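Local structure of prolyl 4-hydroxylase (Phytophthora capsici LT1534, 6IUQ) at residues A[8-13]-A[52-57]; A[156-161]-A[206-211]; A[164-169]-A[228-233]. The protein probably hydroxylates proline residues of peptide or protein substrates at C4, using an iron(II) centre, molecular oxygen and 2-oxoglutarate. All blocks are in the same frame, centred on the assembly; numbering follows the deposited sequence.

Contact 1 of 3, residues A[8-13]-A[52-57]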
loop_
_atom_site.group_PDB
_atom_site.type_symbol
_atom_site.label_atom_id
_atom_site.label_comp_id
_atom_site.label_asym_id
_atom_site.label_seq_id
_atom_site.Cartn_x
_atom_site.Cartn_y
_atom_site.Cartn_z
ATOM N N VAL A 8 -14.757 -11.853 -24.712
ATOM C CA VAL A 8 -14.357 -10.994 -25.814
ATOM C C VAL A 8 -13.853 -9.675 -25.247
ATOM O O VAL A 8 -14.508 -9.056 -24.408
ATOM C CB VAL A 8 -15.519 -10.745 -26.811
ATOM C CG1 VAL A 8 -14.998 -10.070 -28.080
ATOM C CG2 VAL A 8 -16.219 -12.063 -27.157
ATOM N N TYR A 9 -12.678 -9.257 -25.702
ATOM C CA TYR A 9 -12.017 -8.099 -25.121
ATOM C C TYR A 9 -11.966 -6.964 -26.126
ATOM O O TYR A 9 -11.808 -7.193 -27.323
ATOM C CB TYR A 9 -10.606 -8.478 -24.645
ATOM C CG TYR A 9 -10.624 -9.533 -23.560
ATOM C CD1 TYR A 9 -10.770 -9.180 -22.224
ATOM C CD2 TYR A 9 -10.530 -10.890 -23.871
ATOM C CE1 TYR A 9 -10.812 -10.141 -21.229
ATOM C CE2 TYR A 9 -10.573 -11.860 -22.876
ATOM C CZ TYR A 9 -10.713 -11.475 -21.561
ATOM O OH TYR A 9 -10.743 -12.427 -20.564
ATOM N N LYS A 10 -12.090 -5.738 -25.629
ATOM C CA LYS A 10 -12.109 -4.558 -26.490
ATOM C C LYS A 10 -10.809 -4.336 -27.264
ATOM O O LYS A 10 -10.778 -3.571 -28.230
ATOM C CB LYS A 10 -12.420 -3.313 -25.656
ATOM C CG LYS A 10 -13.791 -2.720 -25.922
ATOM C CD LYS A 10 -13.750 -1.691 -27.054
ATOM C CE LYS A 10 -13.028 -0.415 -26.637
ATOM N NZ LYS A 10 -12.821 0.514 -27.786
ATOM N N GLU A 11 -9.742 -5.002 -26.840
ATOM C CA GLU A 11 -8.426 -4.778 -27.424
ATOM C C GLU A 11 -7.590 -6.051 -27.378
ATOM O O GLU A 11 -7.709 -6.848 -26.455
ATOM C CB GLU A 11 -7.718 -3.642 -26.687
ATOM C CG GLU A 11 -6.255 -3.463 -27.052
ATOM C CD GLU A 11 -5.628 -2.276 -26.341
ATOM O OE1 GLU A 11 -4.373 -2.245 -26.188
ATOM O OE2 GLU A 11 -6.402 -1.377 -25.942
ATOM N N SER A 12 -6.751 -6.253 -28.379
ATOM C CA SER A 12 -5.930 -7.442 -28.402
ATOM C C SER A 12 -4.863 -7.320 -27.313
ATOM O O SER A 12 -4.410 -6.219 -27.014
ATOM C CB SER A 12 -5.313 -7.639 -29.787
ATOM O OG SER A 12 -4.170 -6.830 -29.953
ATOM N N PHE A 13 -4.480 -8.432 -26.697
ATOM C CA PHE A 13 -3.468 -8.371 -25.646
ATOM C C PHE A 13 -2.670 -9.655 -25.517
ATOM O O PHE A 13 -3.053 -10.698 -26.029
ATOM C CB PHE A 13 -4.115 -8.048 -24.300
ATOM C CG PHE A 13 -4.916 -9.182 -23.731
ATOM C CD1 PHE A 13 -6.215 -9.406 -24.154
ATOM C CD2 PHE A 13 -4.368 -10.020 -22.763
ATOM C CE1 PHE A 13 -6.959 -10.456 -23.630
ATOM C CE2 PHE A 13 -5.101 -11.066 -22.226
ATOM C CZ PHE A 13 -6.402 -11.289 -22.659
ATOM N N LEU A 52 -7.804 -6.938 -17.828
ATOM C CA LEU A 52 -8.060 -7.149 -16.401
ATOM C C LEU A 52 -9.186 -6.219 -15.935
ATOM O O LEU A 52 -10.074 -6.641 -15.182
ATOM C CB LEU A 52 -6.780 -6.917 -15.577
ATOM C CG LEU A 52 -5.647 -7.950 -15.762
ATOM C CD1 LEU A 52 -4.316 -7.452 -15.207
ATOM C CD2 LEU A 52 -6.018 -9.267 -15.123
ATOM N N LEU A 53 -9.157 -4.969 -16.410
ATOM C CA LEU A 53 -10.190 -3.975 -16.083
ATOM C C LEU A 53 -11.564 -4.416 -16.593
ATOM O O LEU A 53 -12.554 -4.309 -15.873
ATOM C CB LEU A 53 -9.834 -2.585 -16.665
ATOM C CG LEU A 53 -10.858 -1.442 -16.530
ATOM C CD1 LEU A 53 -11.237 -1.175 -15.075
ATOM C CD2 LEU A 53 -10.375 -0.146 -17.208
ATOM N N GLU A 54 -11.622 -4.914 -17.826
ATOM C CA GLU A 54 -12.884 -5.397 -18.389
ATOM C C GLU A 54 -13.483 -6.488 -17.504
ATOM O O GLU A 54 -14.669 -6.438 -17.165
ATOM C CB GLU A 54 -12.691 -5.903 -19.825
ATOM C CG GLU A 54 -12.467 -4.773 -20.840
ATOM C CD GLU A 54 -12.315 -5.261 -22.287
ATOM O OE1 GLU A 54 -13.243 -5.942 -22.785
ATOM O OE2 GLU A 54 -11.276 -4.937 -22.930
ATOM N N GLU A 55 -12.660 -7.447 -17.087
ATOM C CA GLU A 55 -13.147 -8.509 -16.215
ATOM C C GLU A 55 -13.638 -7.948 -14.883
ATOM O O GLU A 55 -14.624 -8.416 -14.326
ATOM C CB GLU A 55 -12.064 -9.564 -16.000
ATOM C CG GLU A 55 -11.770 -10.348 -17.258
ATOM C CD GLU A 55 -10.825 -11.524 -17.049
ATOM O OE1 GLU A 55 -10.275 -11.701 -15.925
ATOM O OE2 GLU A 55 -10.635 -12.279 -18.026
HETATM N N MSE A 56 -12.971 -6.918 -14.383
HETATM C CA MSE A 56 -13.395 -6.310 -13.128
HETATM C C MSE A 56 -14.741 -5.610 -13.256
HETATM O O MSE A 56 -15.575 -5.693 -12.358
HETATM C CB MSE A 56 -12.345 -5.317 -12.633
HETATM C CG MSE A 56 -11.069 -5.984 -12.181
HETATM SE SE MSE A 56 -9.730 -4.672 -11.684
HETATM C CE MSE A 56 -10.661 -3.810 -10.200
ATOM N N ARG A 57 -14.926 -4.892 -14.358
ATOM C CA ARG A 57 -16.186 -4.216 -14.616
ATOM C C ARG A 57 -17.317 -5.235 -14.744
ATOM O O ARG A 57 -18.433 -5.003 -14.289
ATOM C CB ARG A 57 -16.096 -3.368 -15.882
ATOM C CG ARG A 57 -15.307 -2.073 -15.742
ATOM C CD ARG A 57 -15.809 -1.086 -16.778
ATOM N NE ARG A 57 -14.832 -0.082 -17.187
ATOM C CZ ARG A 57 -14.635 1.085 -16.574
ATOM N NH1 ARG A 57 -15.337 1.403 -15.489
ATOM N NH2 ARG A 57 -13.730 1.937 -17.058
#
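Y9 and K10, in the loop ahead of helix 17-23, meet two consecutive glutamates, E54 and E55, on helix 46-61. The Y9 side chain passes both of them on its way out. Its CB lies about evenly between the two carboxylate oxygens of E54, 4.0 Å from OE2 and 4.1 Å from OE1. With CG placed beside the backbone N (chi1 -62°), the ring runs on past E54 toward the next residue of the helix. CE1 then lies beside both OE2 and CG of E55, 4.1 Å from the latter. At the tip, Y9 OH donates to E55 OE2 over a short 2.5 Å, with the oxygen near the plane of the ring and accepting through its anti lone pair. Ring and carboxylate planes stand 40° apart. F13 CE1 comes over one face of the Y9 ring, 3.6 Å above its plane.

Helix 46-61 lies against the double-stranded beta-helix core: L53, M56 (a selenomethionine) and R57 reach Y225. The loop is thus laid on a helix packed against strand 224-232 of the core sheet.

E54 deals with the loop's backbone instead. Its chain is extended beyond CG, and the carboxylate forks round a single N-H: K10 N donates to OE1 at 3.1 Å and to OE2 at 2.9 Å, both through their syn lone pairs. K10 CB rests 3.4 Å from E54 OE2, while the rest of the lysine turns away. E55 carries a further load, since its OE2 and OE1 also accept from the backbone nitrogens of E109 and L110 in the first turn of helix 108-115, whose N-terminal end would be expected to favour the negative charge of this buried glutamate.

Contact 2 of 3, residues A[156-161]-A[206-211]. With FE2 (Fe (II) ion), chain C.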
loop_
_atom_site.group_PDB
_atom_site.type_symbol
_atom_site.label_atom_id
_atom_site.label_comp_id
_atom_site.label_asym_id
_atom_site.label_seq_id
_atom_site.Cartn_x
_atom_site.Cartn_y
_atom_site.Cartn_z
ATOM N N HIS A 156 -2.741 5.182 7.537
ATOM C CA HIS A 156 -2.533 3.865 8.118
ATOM C C HIS A 156 -1.315 3.172 7.544
ATOM O O HIS A 156 -0.782 3.591 6.518
ATOM C CB HIS A 156 -3.772 2.950 7.876
ATOM C CG HIS A 156 -4.094 2.728 6.419
ATOM N ND1 HIS A 156 -4.361 3.763 5.559
ATOM C CD2 HIS A 156 -4.111 1.607 5.662
ATOM C CE1 HIS A 156 -4.614 3.290 4.356
ATOM N NE2 HIS A 156 -4.455 1.980 4.388
ATOM N N TYR A 157 -0.914 2.086 8.201
ATOM C CA TYR A 157 0.012 1.096 7.641
ATOM C C TYR A 157 -0.805 -0.133 7.224
ATOM O O TYR A 157 -1.739 -0.508 7.925
ATOM C CB TYR A 157 1.089 0.726 8.670
ATOM C CG TYR A 157 2.029 1.864 9.045
ATOM C CD1 TYR A 157 1.645 2.854 9.948
ATOM C CD2 TYR A 157 3.305 1.935 8.501
ATOM C CE1 TYR A 157 2.520 3.890 10.291
ATOM C CE2 TYR A 157 4.177 2.958 8.839
ATOM C CZ TYR A 157 3.777 3.937 9.720
ATOM O OH TYR A 157 4.648 4.949 10.048
ATOM N N ASP A 158 -0.475 -0.740 6.084
ATOM C CA ASP A 158 -1.174 -1.944 5.610
ATOM C C ASP A 158 -1.025 -3.121 6.570
ATOM O O ASP A 158 -1.918 -3.961 6.672
ATOM C CB ASP A 158 -0.690 -2.326 4.213
ATOM C CG ASP A 158 -1.437 -1.597 3.192
ATOM O OD1 ASP A 158 -2.298 -0.807 3.605
ATOM O OD2 ASP A 158 -1.243 -1.810 1.997
ATOM N N ASN A 159 0.103 -3.159 7.277
ATOM C CA ASN A 159 0.302 -4.034 8.420
ATOM C C ASN A 159 0.500 -3.152 9.646
ATOM O O ASN A 159 1.597 -2.650 9.871
ATOM C CB ASN A 159 1.511 -4.957 8.189
ATOM C CG ASN A 159 1.682 -6.021 9.267
ATOM O OD1 ASN A 159 1.210 -5.877 10.403
ATOM N ND2 ASN A 159 2.402 -7.089 8.919
ATOM N N PRO A 160 -0.567 -2.958 10.435
ATOM C CA PRO A 160 -0.525 -2.127 11.659
ATOM C C PRO A 160 0.085 -2.828 12.873
ATOM O O PRO A 160 0.347 -2.202 13.889
ATOM C CB PRO A 160 -2.000 -1.799 11.923
ATOM C CG PRO A 160 -2.790 -2.865 11.193
ATOM C CD PRO A 160 -1.931 -3.412 10.089
ATOM N N GLY A 161 0.330 -4.105 12.736
ATOM C CA GLY A 161 0.942 -4.923 13.733
ATOM C C GLY A 161 0.117 -6.129 14.008
ATOM O O GLY A 161 -0.612 -6.593 13.196
ATOM N N VAL A 206 2.311 0.310 -7.964
ATOM C CA VAL A 206 3.056 0.797 -6.802
ATOM C C VAL A 206 3.337 -0.381 -5.872
ATOM O O VAL A 206 2.440 -1.165 -5.573
ATOM C CB VAL A 206 2.301 1.889 -6.027
ATOM C CG1 VAL A 206 3.199 2.471 -4.919
ATOM C CG2 VAL A 206 1.836 2.995 -6.952
ATOM N N LEU A 207 4.592 -0.533 -5.470
ATOM C CA LEU A 207 4.971 -1.501 -4.458
ATOM C C LEU A 207 5.428 -0.694 -3.289
ATOM O O LEU A 207 6.158 0.290 -3.484
ATOM C CB LEU A 207 6.107 -2.420 -4.901
ATOM C CG LEU A 207 5.984 -3.157 -6.232
ATOM C CD1 LEU A 207 7.213 -3.989 -6.463
ATOM C CD2 LEU A 207 4.734 -4.019 -6.271
ATOM N N PHE A 208 4.997 -1.081 -2.088
ATOM C CA PHE A 208 5.567 -0.492 -0.896
ATOM C C PHE A 208 5.569 -1.451 0.309
ATOM O O PHE A 208 4.992 -2.530 0.264
ATOM C CB PHE A 208 4.866 0.847 -0.588
ATOM C CG PHE A 208 3.376 0.773 -0.324
ATOM C CD1 PHE A 208 2.888 0.389 0.924
ATOM C CD2 PHE A 208 2.470 1.238 -1.264
ATOM C CE1 PHE A 208 1.507 0.383 1.190
ATOM C CE2 PHE A 208 1.094 1.234 -1.000
ATOM C CZ PHE A 208 0.614 0.814 0.246
ATOM N N GLN A 209 6.274 -1.064 1.362
ATOM C CA GLN A 209 6.402 -1.891 2.560
ATOM C C GLN A 209 5.110 -1.873 3.373
ATOM O O GLN A 209 4.695 -0.826 3.839
ATOM C CB GLN A 209 7.564 -1.393 3.419
ATOM C CG GLN A 209 8.875 -1.193 2.632
ATOM C CD GLN A 209 9.626 -2.507 2.415
ATOM O OE1 GLN A 209 9.271 -3.544 2.992
ATOM N NE2 GLN A 209 10.649 -2.477 1.562
ATOM N N SER A 210 4.469 -3.019 3.548
ATOM C CA SER A 210 3.234 -3.041 4.314
ATOM C C SER A 210 3.469 -2.644 5.785
ATOM O O SER A 210 2.627 -1.954 6.372
ATOM C CB SER A 210 2.568 -4.412 4.218
ATOM O OG SER A 210 2.448 -4.809 2.842
ATOM N N ASP A 211 4.610 -3.037 6.371
ATOM C CA ASP A 211 4.832 -2.776 7.797
ATOM C C ASP A 211 5.628 -1.510 8.128
ATOM O O ASP A 211 5.738 -1.166 9.308
ATOM C CB ASP A 211 5.509 -3.964 8.473
ATOM C CG ASP A 211 6.714 -4.455 7.721
ATOM O OD1 ASP A 211 6.910 -4.043 6.553
ATOM O OD2 ASP A 211 7.460 -5.269 8.296
HETATM FE FE FE2 C . -3.713 0.809 2.496
HETATM O O HOH W 1 1.745 0.249 4.591
#
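The loop carrying D158 and N159 runs past the turn at S210 and D211 with CA atoms 4.7 Å apart in both the D158-S210 and N159-D211 pairs, and N159 N donates to S210 O at 2.9 Å from above the carbonyl plane, 57° out of it. A water bridges the two segments, accepting from D158 N and lying within bonding distance (3.0 Å) of S210 O.

Side chains fill in around that carbonyl. D158 CB and S210 CB abut at 3.9 Å, and N159 CB rests 3.7 Å from S210 O. The N159 amide continues past the turn to give its ND2 to R166 O, a direction set by a chi1 of -173° that swings CG opposite the backbone N. S210 OG is hydrogen-bonded to T169 OG1. Y157 turns the edge of its ring to S210 O, and its OH reaches Q267.

Further in, D158 binds iron through OD1 alone at 2.4 Å. Its OD2 lies 3.6 Å from F208 CE1, the two side chains crossing at about a right angle, and it is hydrogen-bonded to T169 OG1 and W230 NE1. H156 supplies NE2 to the metal at 2.3 Å, its ND1 held by P154 O. With H215 they form the His-X-Asp...His facial triad of the 2-oxoglutarate oxygenases.

Two bonds on OD2 from the second shell would hold the rotation of the D158 carboxylate, consistent with one-oxygen ligation, and three protein ligands leave the remaining iron positions to cosubstrate and oxygen, as in related enzymes.

Contact 3 of 3, residues A[164-169]-A[228-233]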
loop_
_atom_site.group_PDB
_atom_site.type_symbol
_atom_site.label_atom_id
_atom_site.label_comp_id
_atom_site.label_asym_id
_atom_site.label_seq_id
_atom_site.Cartn_x
_atom_site.Cartn_y
_atom_site.Cartn_z
ATOM N N ASN A 164 -1.370 -9.300 11.881
ATOM C CA ASN A 164 -1.238 -9.058 10.452
ATOM C C ASN A 164 0.070 -9.603 9.875
ATOM O O ASN A 164 1.093 -9.413 10.401
ATOM C CB ASN A 164 -1.421 -7.600 10.134
ATOM C CG ASN A 164 -1.578 -7.352 8.676
ATOM O OD1 ASN A 164 -0.699 -7.596 7.905
ATOM N ND2 ASN A 164 -2.710 -6.880 8.309
ATOM N N LYS A 165 -0.017 -10.287 8.764
ATOM C CA LYS A 165 1.095 -10.935 8.125
ATOM C C LYS A 165 1.673 -10.278 6.881
ATOM O O LYS A 165 2.650 -10.731 6.368
ATOM C CB LYS A 165 0.661 -12.357 7.745
ATOM C CG LYS A 165 0.173 -13.223 8.875
ATOM C CD LYS A 165 1.220 -13.304 9.958
ATOM C CE LYS A 165 2.593 -13.387 9.352
ATOM N NZ LYS A 165 3.649 -13.399 10.377
ATOM N N ARG A 166 1.070 -9.200 6.436
ATOM C CA ARG A 166 1.477 -8.520 5.210
ATOM C C ARG A 166 2.857 -7.906 5.281
ATOM O O ARG A 166 3.215 -7.246 6.253
ATOM C CB ARG A 166 0.475 -7.441 4.866
ATOM C CG ARG A 166 -0.879 -7.977 4.518
ATOM C CD ARG A 166 -1.869 -6.843 4.675
ATOM N NE ARG A 166 -3.217 -7.181 4.244
ATOM C CZ ARG A 166 -4.254 -6.361 4.371
ATOM N NH1 ARG A 166 -4.096 -5.148 4.924
ATOM N NH2 ARG A 166 -5.447 -6.750 3.933
ATOM N N LYS A 167 3.631 -8.142 4.227
ATOM C CA LYS A 167 4.979 -7.606 4.102
ATOM C C LYS A 167 5.085 -6.629 2.910
ATOM O O LYS A 167 5.561 -5.519 3.073
ATOM C CB LYS A 167 5.990 -8.751 3.944
ATOM C CG LYS A 167 7.445 -8.291 3.830
ATOM C CD LYS A 167 7.783 -7.430 5.033
ATOM C CE LYS A 167 9.061 -6.648 4.853
ATOM N NZ LYS A 167 8.748 -5.208 5.033
ATOM N N VAL A 168 4.660 -7.044 1.724
ATOM C CA VAL A 168 4.683 -6.178 0.539
ATOM C C VAL A 168 3.291 -5.855 0.017
ATOM O O VAL A 168 2.469 -6.748 -0.172
ATOM C CB VAL A 168 5.477 -6.823 -0.625
ATOM C CG1 VAL A 168 5.469 -5.905 -1.854
ATOM C CG2 VAL A 168 6.896 -7.134 -0.179
ATOM N N THR A 169 3.020 -4.573 -0.209
ATOM C CA THR A 169 1.781 -4.157 -0.838
ATOM C C THR A 169 2.011 -3.883 -2.315
ATOM O O THR A 169 2.957 -3.191 -2.682
ATOM C CB THR A 169 1.207 -2.895 -0.180
ATOM O OG1 THR A 169 0.906 -3.170 1.202
ATOM C CG2 THR A 169 -0.044 -2.437 -0.936
ATOM N N THR A 228 -5.393 -4.903 -5.729
ATOM C CA THR A 228 -4.365 -4.992 -4.699
ATOM C C THR A 228 -3.896 -6.419 -4.483
ATOM O O THR A 228 -4.699 -7.313 -4.330
ATOM C CB THR A 228 -4.870 -4.447 -3.351
ATOM O OG1 THR A 228 -5.402 -3.137 -3.539
ATOM C CG2 THR A 228 -3.731 -4.400 -2.330
ATOM N N ILE A 229 -2.586 -6.619 -4.473
ATOM C CA ILE A 229 -2.000 -7.890 -4.076
ATOM C C ILE A 229 -1.129 -7.674 -2.840
ATOM O O ILE A 229 -0.285 -6.765 -2.808
ATOM C CB ILE A 229 -1.141 -8.502 -5.203
ATOM C CG1 ILE A 229 -1.971 -8.725 -6.464
ATOM C CG2 ILE A 229 -0.517 -9.802 -4.756
ATOM C CD1 ILE A 229 -1.126 -9.098 -7.690
ATOM N N TRP A 230 -1.353 -8.466 -1.809
ATOM C CA TRP A 230 -0.516 -8.407 -0.627
ATOM C C TRP A 230 0.278 -9.678 -0.519
ATOM O O TRP A 230 -0.270 -10.763 -0.641
ATOM C CB TRP A 230 -1.343 -8.217 0.635
ATOM C CG TRP A 230 -1.748 -6.810 0.895
ATOM C CD1 TRP A 230 -0.937 -5.779 1.276
ATOM C CD2 TRP A 230 -3.068 -6.279 0.831
ATOM N NE1 TRP A 230 -1.667 -4.624 1.429
ATOM C CE2 TRP A 230 -2.984 -4.905 1.174
ATOM C CE3 TRP A 230 -4.322 -6.826 0.509
ATOM C CZ2 TRP A 230 -4.103 -4.067 1.204
ATOM C CZ3 TRP A 230 -5.443 -5.985 0.538
ATOM C CH2 TRP A 230 -5.319 -4.617 0.888
ATOM N N LEU A 231 1.575 -9.542 -0.277
ATOM C CA LEU A 231 2.423 -10.702 -0.061
ATOM C C LEU A 231 2.829 -10.795 1.405
ATOM O O LEU A 231 3.381 -9.839 1.966
ATOM C CB LEU A 231 3.642 -10.618 -0.981
ATOM C CG LEU A 231 3.253 -10.544 -2.467
ATOM C CD1 LEU A 231 4.458 -10.634 -3.361
ATOM C CD2 LEU A 231 2.196 -11.624 -2.842
ATOM N N ASP A 232 2.542 -11.926 2.047
ATOM C CA ASP A 232 2.896 -12.080 3.467
ATOM C C ASP A 232 4.362 -12.443 3.696
ATOM O O ASP A 232 4.992 -13.078 2.865
ATOM C CB ASP A 232 2.029 -13.140 4.142
ATOM C CG ASP A 232 0.559 -12.772 4.174
ATOM O OD1 ASP A 232 0.190 -11.582 3.941
ATOM O OD2 ASP A 232 -0.236 -13.696 4.452
ATOM N N GLY A 233 4.897 -12.034 4.844
ATOM C CA GLY A 233 6.251 -12.386 5.222
ATOM C C GLY A 233 6.244 -13.199 6.505
ATOM O O GLY A 233 5.474 -12.911 7.429
#
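R166 lays its guanidinium flat on the indole of W230: the planes differ by 10°, and CZ stands 3.6 Å above the centroid of the six-membered ring, a cation-pi stack. The arginine chain is extended from CG to NE and comes in over the five-membered ring, with CD 3.8 Å from that centroid as a CH-pi contact. T228 CG2 touches the opposite face near the rim, 3.4 Å above the plane, so the indole sits between two residues. T169 lies alongside W230 and points the same way; its OG1 and the indole NE1 share D158 OD2 as partner. R166 NH1 also donates to D158 O, which helps hold the guanidinium in place.

Underneath, the two strands pair antiparallel with a classic beta bulge: K167 N (2.8 Å) and V168 N (3.1 Å) both donate to L231 O, while L231 N returns a bond to V168 O at 2.9 Å. The extra residue shifts the register by one between the R166-D232 and V168-L231 pairs. Toward the start of segment 164-169, G233 N donates to K165 O and D232 CG packs 3.6 Å from K165 CB; an Asx turn, N164 OD1 to R166 N, leads into the strand.

V168 and L231 occupy the face away from W230, where L231 packs on helix 118-126. Strand 224-232 continues the sheet to strand 139-146, on the side away from strand 166-173.

Contacts 2 and 3 adjoin at the iron site, their centres 8 Å apart and strands 204-209 and 166-173 neighbours in the main sheet. K167 NZ makes a salt bridge to D211 OD1 at 2.7 Å, so the bulged strand of contact 3 grips the turn of contact 2. T169 and W230 act as second shell to the metal site; W230 CZ2 stands 5.1 Å from FE of the iron(II) ion. Contact 1 stands apart near the surface, its centre 29 Å from that of contact 2 and 26 Å from that of contact 3. Its nearest atoms are still about 7 Å from contact 3, and Y225 joins the two regions through strand 224-232.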